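Deoxyribose-phosphate aldolase (Toxoplasma gondii, PDB 4EIV) is a member of the deoxyribose-phosphate aldolase family and folds as a single-domain eight-stranded parallel beta/alpha (TIM) barrel. Local coordinates at residues D37-T40 with N41-A45; F66-F69 with I70-L74; G271-N274 with L275-L279. All blocks are in the same frame, centred on the assembly; numbering follows the deposited sequence. Where two conformers were deposited one is given.

Contact 1: residues D37-T40 with N41-A45; sequences DGET and NESVA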
loop_
_atom_site.group_PDB
_atom_site.type_symbol
_atom_site.label_atom_id
_atom_site.label_comp_id
_atom_site.label_asym_id
_atom_site.label_seq_id
_atom_site.Cartn_x
_atom_site.Cartn_y
_atom_site.Cartn_z
ATOM N N ASP A 37 13.762 13.130 28.091
ATOM C CA ASP A 37 15.075 13.575 28.546
ATOM C C ASP A 37 15.767 12.472 29.375
ATOM O O ASP A 37 16.984 12.484 29.522
ATOM C CB ASP A 37 14.961 14.875 29.353
ATOM C CG ASP A 37 16.320 15.490 29.680
ATOM O OD1 ASP A 37 16.576 15.793 30.857
ATOM O OD2 ASP A 37 17.152 15.647 28.764
ATOM N N GLY A 38 14.984 11.544 29.920
ATOM C CA GLY A 38 15.517 10.433 30.712
ATOM C C GLY A 38 16.015 9.211 29.948
ATOM O O GLY A 38 16.461 8.248 30.572
ATOM N N GLU A 39 15.959 9.220 28.613
ATOM C CA GLU A 39 16.471 8.082 27.854
ATOM C C GLU A 39 17.952 7.843 28.160
ATOM O O GLU A 39 18.693 8.766 28.520
ATOM C CB GLU A 39 16.329 8.273 26.344
ATOM C CG GLU A 39 14.944 8.585 25.835
ATOM C CD GLU A 39 13.885 7.554 26.174
ATOM O OE1 GLU A 39 14.199 6.346 26.295
ATOM O OE2 GLU A 39 12.706 7.967 26.228
ATOM N N THR A 40 18.357 6.588 27.986
ATOM C CA THR A 40 19.726 6.132 28.180
ATOM C C THR A 40 20.088 5.252 26.994
ATOM O O THR A 40 19.209 4.883 26.208
ATOM C CB THR A 40 19.854 5.258 29.452
ATOM O OG1 THR A 40 18.973 4.132 29.342
ATOM C CG2 THR A 40 19.517 6.046 30.712
ATOM N N ASN A 41 21.362 4.895 26.864
ATOM C CA ASN A 41 21.772 3.950 25.813
ATOM C C ASN A 41 20.946 2.675 25.896
ATOM O O ASN A 41 20.514 2.139 24.873
ATOM C CB ASN A 41 23.247 3.583 25.938
ATOM C CG ASN A 41 24.176 4.690 25.485
ATOM O OD1 ASN A 41 23.743 5.704 24.939
ATOM N ND2 ASN A 41 25.464 4.496 25.712
ATOM N N GLU A 42 20.708 2.223 27.128
ATOM C CA GLU A 42 19.967 0.995 27.390
ATOM C C GLU A 42 18.507 1.088 26.941
ATOM O O GLU A 42 17.988 0.165 26.301
ATOM C CB GLU A 42 20.048 0.617 28.884
ATOM C CG GLU A 42 21.435 0.128 29.380
ATOM C CD GLU A 42 22.532 1.205 29.457
ATOM O OE1 GLU A 42 23.716 0.815 29.335
ATOM O OE2 GLU A 42 22.240 2.411 29.657
ATOM N N SER A 43 17.846 2.202 27.248
ATOM C CA SER A 43 16.440 2.353 26.850
ATOM C C SER A 43 16.322 2.495 25.339
ATOM O O SER A 43 15.409 1.928 24.723
ATOM C CB SER A 43 15.760 3.519 27.569
ATOM O OG SER A 43 16.284 4.766 27.160
ATOM N N VAL A 44 17.249 3.243 24.741
ATOM C CA VAL A 44 17.253 3.430 23.295
ATOM C C VAL A 44 17.539 2.098 22.590
ATOM O O VAL A 44 16.866 1.749 21.622
ATOM C CB VAL A 44 18.228 4.556 22.864
ATOM C CG1 VAL A 44 18.400 4.602 21.349
ATOM C CG2 VAL A 44 17.737 5.899 23.393
ATOM N N ALA A 45 18.498 1.333 23.106
ATOM C CA ALA A 45 18.807 0.035 22.525
ATOM C C ALA A 45 17.580 -0.877 22.556
ATOM O O ALA A 45 17.297 -1.568 21.584
ATOM C CB ALA A 45 19.976 -0.625 23.267
HETATM O O HOH W 1 19.471 2.816 31.656
#
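Ser43 OG is approached from two directions where the loop 37-40 runs into helix 41-52. The backbone N-H of Thr40 points almost straight at it, with Thr40 N 2.9 Å from Ser43 OG and an angle of 175° at the hydrogen. From the Glu39 side the carboxylate oxygen Glu39 OE1 lies 2.8 Å from Ser43 OG, though which acceptor takes the serine's single proton is not settled. Glu39 reaches this spot by folding back at chi2 (-58°), and its other oxygen, OE2, is hydrogen-bonded to Thr36 OG1, which would limit the rotation of the carboxylate while OE1 lies beside Ser43 OG.

Thr40 is the N-cap. Its OG1 lies between its own N and carbonyl carbon (chi1 58°), which turns the hydroxyl over the first turn of the helix to accept from Ser43 N at 3.1 Å from Thr40 OG1. The two reciprocal bonds make a capping box, and the regular helical bond from Val44 N to Thr40 O, 2.9 Å long, follows directly behind it. A water 2.7 Å from Thr40 OG1 also makes a weak, long bond to Glu42 OE2, whose chain bends at chi2 to come alongside the Thr40 hydroxyl. The acidic group near the helix start would probably interact favourably with the helix dipole.

On the inner side the contact turns apolar: Val44 CG2 packs against Glu39 CB at 4.0 Å. Val44 then leans on Phe69 and Ile70 of helix 67-74, Asn41 touches Phe69 as well, and Ala45 meets Leu74. Phe66 lies against Glu39, Asn41 and Val44, so the cap that follows barrel strand 30-34 packs along helix 67-74, the next helix round the barrel, and on Phe66 just before it.

Contact 2: residues F66-F69 with I70-L74; sequences FVRF and IRQEL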
loop_
_atom_site.group_PDB
_atom_site.type_symbol
_atom_site.label_atom_id
_atom_site.label_comp_id
_atom_site.label_asym_id
_atom_site.label_seq_id
_atom_site.Cartn_x
_atom_site.Cartn_y
_atom_site.Cartn_z
ATOM N N PHE A 66 21.318 10.905 20.813
ATOM C CA PHE A 66 21.400 9.446 20.617
ATOM C C PHE A 66 21.580 8.978 19.180
ATOM O O PHE A 66 21.641 7.772 18.942
ATOM C CB PHE A 66 20.207 8.736 21.289
ATOM C CG PHE A 66 20.287 8.755 22.782
ATOM C CD1 PHE A 66 21.112 7.863 23.445
ATOM C CD2 PHE A 66 19.589 9.686 23.525
ATOM C CE1 PHE A 66 21.234 7.887 24.814
ATOM C CE2 PHE A 66 19.706 9.713 24.916
ATOM C CZ PHE A 66 20.536 8.810 25.554
ATOM N N VAL A 67 21.735 9.900 18.233
ATOM C CA VAL A 67 21.907 9.540 16.819
ATOM C C VAL A 67 23.201 8.740 16.608
ATOM O O VAL A 67 23.182 7.643 16.042
ATOM C CB VAL A 67 21.860 10.784 15.881
ATOM C CG1 VAL A 67 22.133 10.414 14.430
ATOM C CG2 VAL A 67 20.499 11.508 16.003
ATOM N N ARG A 68 24.330 9.285 17.069
ATOM C CA ARG A 68 25.617 8.607 16.913
ATOM C C ARG A 68 25.636 7.267 17.631
ATOM O O ARG A 68 26.211 6.300 17.115
ATOM C CB ARG A 68 26.773 9.484 17.399
ATOM C CG ARG A 68 28.145 8.822 17.271
ATOM C CD ARG A 68 29.249 9.815 17.524
ATOM N NE ARG A 68 29.208 10.858 16.511
ATOM C CZ ARG A 68 29.865 10.826 15.350
ATOM N NH1 ARG A 68 30.645 9.802 15.042
ATOM N NH2 ARG A 68 29.734 11.836 14.491
ATOM N N PHE A 69 25.030 7.205 18.814
ATOM C CA PHE A 69 24.941 5.950 19.552
ATOM C C PHE A 69 24.326 4.856 18.695
ATOM O O PHE A 69 24.894 3.771 18.559
ATOM C CB PHE A 69 24.134 6.093 20.842
ATOM C CG PHE A 69 23.806 4.775 21.486
ATOM C CD1 PHE A 69 24.808 3.996 22.061
ATOM C CD2 PHE A 69 22.504 4.290 21.487
ATOM C CE1 PHE A 69 24.503 2.777 22.642
ATOM C CE2 PHE A 69 22.197 3.081 22.068
ATOM C CZ PHE A 69 23.192 2.320 22.644
ATOM N N ILE A 70 23.185 5.152 18.092
ATOM C CA ILE A 70 22.511 4.166 17.252
ATOM C C ILE A 70 23.331 3.787 16.005
ATOM O O ILE A 70 23.518 2.594 15.700
ATOM C CB ILE A 70 21.124 4.678 16.802
ATOM C CG1 ILE A 70 20.192 4.800 18.007
ATOM C CG2 ILE A 70 20.547 3.718 15.745
ATOM C CD1 ILE A 70 18.914 5.596 17.712
ATOM N N ARG A 71 23.841 4.804 15.310
ATOM C CA ARG A 71 24.532 4.628 14.038
ATOM C C ARG A 71 25.968 4.110 14.071
ATOM O O ARG A 71 26.429 3.500 13.099
ATOM C CB ARG A 71 24.475 5.923 13.229
ATOM C CG ARG A 71 23.108 6.162 12.604
ATOM C CD ARG A 71 22.921 5.199 11.435
ATOM N NE ARG A 71 21.639 5.313 10.751
ATOM C CZ ARG A 71 20.629 4.434 10.802
ATOM N NH1 ARG A 71 20.690 3.306 11.513
ATOM N NH2 ARG A 71 19.539 4.687 10.098
ATOM N N GLN A 72 26.717 4.419 15.124
ATOM C CA GLN A 72 28.120 3.995 15.203
ATOM C C GLN A 72 28.419 2.908 16.210
ATOM O O GLN A 72 29.370 2.149 16.029
ATOM C CB GLN A 72 29.025 5.170 15.560
ATOM C CG GLN A 72 29.488 6.015 14.404
ATOM C CD GLN A 72 30.703 6.836 14.787
ATOM O OE1 GLN A 72 30.890 7.182 15.961
ATOM N NE2 GLN A 72 31.541 7.153 13.806
ATOM N N GLU A 73 27.639 2.871 17.301
ATOM C CA GLU A 73 27.876 1.950 18.433
ATOM C C GLU A 73 26.886 0.791 18.589
ATOM O O GLU A 73 27.301 -0.364 18.559
ATOM C CB GLU A 73 27.945 2.732 19.753
ATOM C CG GLU A 73 28.284 1.853 20.960
ATOM C CD GLU A 73 28.509 2.638 22.242
ATOM O OE1 GLU A 73 28.710 3.871 22.174
ATOM O OE2 GLU A 73 28.497 2.015 23.325
ATOM N N LEU A 74 25.594 1.080 18.764
ATOM C CA LEU A 74 24.578 0.023 18.894
ATOM C C LEU A 74 24.648 -1.023 17.782
ATOM O O LEU A 74 24.469 -2.219 18.036
ATOM C CB LEU A 74 23.184 0.647 18.910
ATOM C CG LEU A 74 22.000 -0.311 19.095
ATOM C CD1 LEU A 74 22.132 -1.157 20.350
ATOM C CD2 LEU A 74 20.701 0.501 19.116
#
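Ile70 opens the second half of this helical stretch, its N-H bonded to Phe66 O and its CG1 lying 3.4 Å from the same Phe66 O. Its CG1 also brushes Phe69 CD2, and the side chain packs on Val60 and Val62 of strand 59-62 as well. Arg71 N continues the pattern to Val67 O; its guanidinium leads away to a salt bridge with Asp115 and to the carbonyls of Val81 and Ile84.

In one of its two conformers Gln72 adds a weak side-chain bond to its backbone bond with Arg68 O. Its chain runs beside that of Arg68, both pointing the same way, and Gln72 OE1 meets the edge of the guanidinium at 2.8 Å from Arg68 NH1. The bond is bent to 148°, with amide and guanidinium planes 85° apart. A bend at chi3 (-63°) brings Arg68 NH1 back toward the amide, while NH2 holds a salt bridge to Asp112.

Residues 70-74 form a wider pi-type turn, and Phe69 O accepts both Glu73 N and Leu74 N. Leu74 N, at 2.8 Å from Phe69 O, comes nearly in line with the carbonyl; Glu73 N, at 3.2 Å from that oxygen, sits above the carbonyl plane. In one of its two conformers Glu73 OE1 lies at the Phe69 ring edge, 3.9 Å from CD1, whereas Leu74 CB stands over one face, 4.1 Å from Phe69 CZ and offset toward the rim, a CH-pi contact. In that conformer the electropositive ring edge would probably suit the carboxylate, while the face takes aliphatic carbon; Arg68 keeps its salt bridge for Asp112.

Contact 3: residues G271-N274 with L275-L279; sequences GGFN and LLKEL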
loop_
_atom_site.group_PDB
_atom_site.type_symbol
_atom_site.label_atom_id
_atom_site.label_comp_id
_atom_site.label_asym_id
_atom_site.label_seq_id
_atom_site.Cartn_x
_atom_site.Cartn_y
_atom_site.Cartn_z
ATOM N N GLY A 271 4.308 6.505 17.442
ATOM C CA GLY A 271 3.739 6.021 18.675
ATOM C C GLY A 271 4.783 5.495 19.632
ATOM O O GLY A 271 5.972 5.524 19.334
ATOM N N GLY A 272 4.316 5.022 20.776
ATOM C CA GLY A 272 5.198 4.550 21.824
ATOM C C GLY A 272 5.638 3.113 21.708
ATOM O O GLY A 272 5.152 2.346 20.870
ATOM N N PHE A 273 6.554 2.763 22.592
ATOM C CA PHE A 273 7.133 1.434 22.664
ATOM C C PHE A 273 6.094 0.365 22.958
ATOM O O PHE A 273 6.131 -0.702 22.352
ATOM C CB PHE A 273 8.259 1.470 23.716
ATOM C CG PHE A 273 9.111 0.232 23.792
ATOM C CD1 PHE A 273 9.405 -0.537 22.670
ATOM C CD2 PHE A 273 9.738 -0.083 24.988
ATOM C CE1 PHE A 273 10.226 -1.651 22.769
ATOM C CE2 PHE A 273 10.563 -1.187 25.086
ATOM C CZ PHE A 273 10.808 -1.970 23.965
ATOM N N ASN A 274 5.182 0.624 23.897
ATOM C CA ASN A 274 4.137 -0.354 24.199
ATOM C C ASN A 274 3.249 -0.634 22.973
ATOM O O ASN A 274 2.923 -1.796 22.701
ATOM C CB ASN A 274 3.320 0.053 25.424
ATOM C CG ASN A 274 4.122 -0.035 26.716
ATOM O OD1 ASN A 274 5.057 -0.837 26.834
ATOM N ND2 ASN A 274 3.743 0.774 27.700
ATOM N N LEU A 275 2.932 0.406 22.196
ATOM C CA LEU A 275 2.142 0.196 20.973
ATOM C C LEU A 275 2.937 -0.644 19.972
ATOM O O LEU A 275 2.399 -1.557 19.353
ATOM C CB LEU A 275 1.661 1.519 20.372
ATOM C CG LEU A 275 0.919 1.473 19.023
ATOM C CD1 LEU A 275 -0.318 0.564 19.093
ATOM C CD2 LEU A 275 0.493 2.878 18.659
ATOM N N LEU A 276 4.212 -0.315 19.784
ATOM C CA LEU A 276 5.071 -1.101 18.902
ATOM C C LEU A 276 5.052 -2.578 19.284
ATOM O O LEU A 276 4.898 -3.456 18.426
ATOM C CB LEU A 276 6.506 -0.562 18.919
ATOM C CG LEU A 276 7.534 -1.400 18.160
ATOM C CD1 LEU A 276 7.095 -1.608 16.693
ATOM C CD2 LEU A 276 8.919 -0.786 18.279
ATOM N N LYS A 277 5.192 -2.865 20.577
ATOM C CA LYS A 277 5.162 -4.243 21.034
ATOM C C LYS A 277 3.795 -4.906 20.798
ATOM O O LYS A 277 3.751 -6.059 20.418
ATOM C CB LYS A 277 5.608 -4.348 22.493
ATOM C CG LYS A 277 7.125 -4.060 22.666
ATOM C CD LYS A 277 7.642 -4.177 24.100
ATOM C CE LYS A 277 7.207 -3.003 24.962
ATOM N NZ LYS A 277 7.805 -3.090 26.320
ATOM N N GLU A 278 2.702 -4.164 20.969
ATOM C CA GLU A 278 1.372 -4.698 20.691
ATOM C C GLU A 278 1.267 -5.083 19.212
ATOM O O GLU A 278 0.777 -6.156 18.861
ATOM C CB GLU A 278 0.274 -3.679 21.029
ATOM C CG GLU A 278 -1.140 -4.263 20.810
ATOM C CD GLU A 278 -2.281 -3.283 21.037
ATOM O OE1 GLU A 278 -2.049 -2.073 21.191
ATOM O OE2 GLU A 278 -3.433 -3.756 21.093
ATOM N N LEU A 279 1.777 -4.221 18.345
ATOM C CA LEU A 279 1.706 -4.477 16.912
ATOM C C LEU A 279 2.522 -5.709 16.547
ATOM O O LEU A 279 2.038 -6.597 15.836
ATOM C CB LEU A 279 2.230 -3.283 16.118
ATOM C CG LEU A 279 1.453 -1.967 16.239
ATOM C CD1 LEU A 279 2.169 -0.866 15.460
ATOM C CD2 LEU A 279 0.014 -2.109 15.768
HETATM O O HOH W 2 7.462 -0.941 27.973
#
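Gly272 O receives Leu276 N at 3.0 Å, in the carbonyl plane, as strand 267-271 gives way to helix 273-284 with Gly272 at the N-cap. Gly271 is still extended, its backbone paired with Glu31 and Ala33 of strand 30-34. The next two helical hydrogen bonds are regular: Lys277 N bonds to Phe273 O, also at 3.0 Å, and Glu278 N to Asn274 O.

Lys277 carries the side-chain contact. Its butyl chain bends at chi3 (-74°) and crosses the Phe273 ring, setting CE 3.7 Å from the ring centroid and only 4° off its normal. NZ remains over the same face, 4.0 Å from that centroid, as a cation-pi partner. The ring comes under the lysine because CG is anti to the backbone N of Phe273 (chi1 -172°). Asn274 runs alongside Lys277, and a water bridges them, donating to Asn274 OD1 and accepting from Lys277 NZ at 2.7 Å each. The ammonium thus has an aromatic face and a hydrogen-bonded water. At the ring's edge, Leu276 CD2 approaches Phe273 CD1 to 4.4 Å.

Phe273 and Leu276 pack on helix 41-52, the former through Val47 and Ile50, the latter through Ile50. Leu275 and Leu276 meet Phe30 of the first strand, and Leu279 reaches helix 17-27, seating the last barrel helix where the eighth strand closes on the first.

Overall arrangement
Along the chain the three contacts come in series, contacts 1 and 3 at the start of a barrel helix, contact 2 along the whole of a short one. Contact 1 caps helix 41-52 after strand 30-34, contact 2 follows strand 59-62, and contact 3 starts helix 273-284 after strand 267-271. Contacts 1 and 2 have centres about 11 Å apart and touch, chiefly through Asn41 against Phe66 and Phe69. Contact 3 has its centre about 16 Å from contact 1 and 22 Å from contact 2, touching neither. Helix 273-284 lies by the closure of strand 267-271 on strand 30-34, helix 41-52 packs between the other two helices, and helix 67-74 covers strands 59-62 and 85-90.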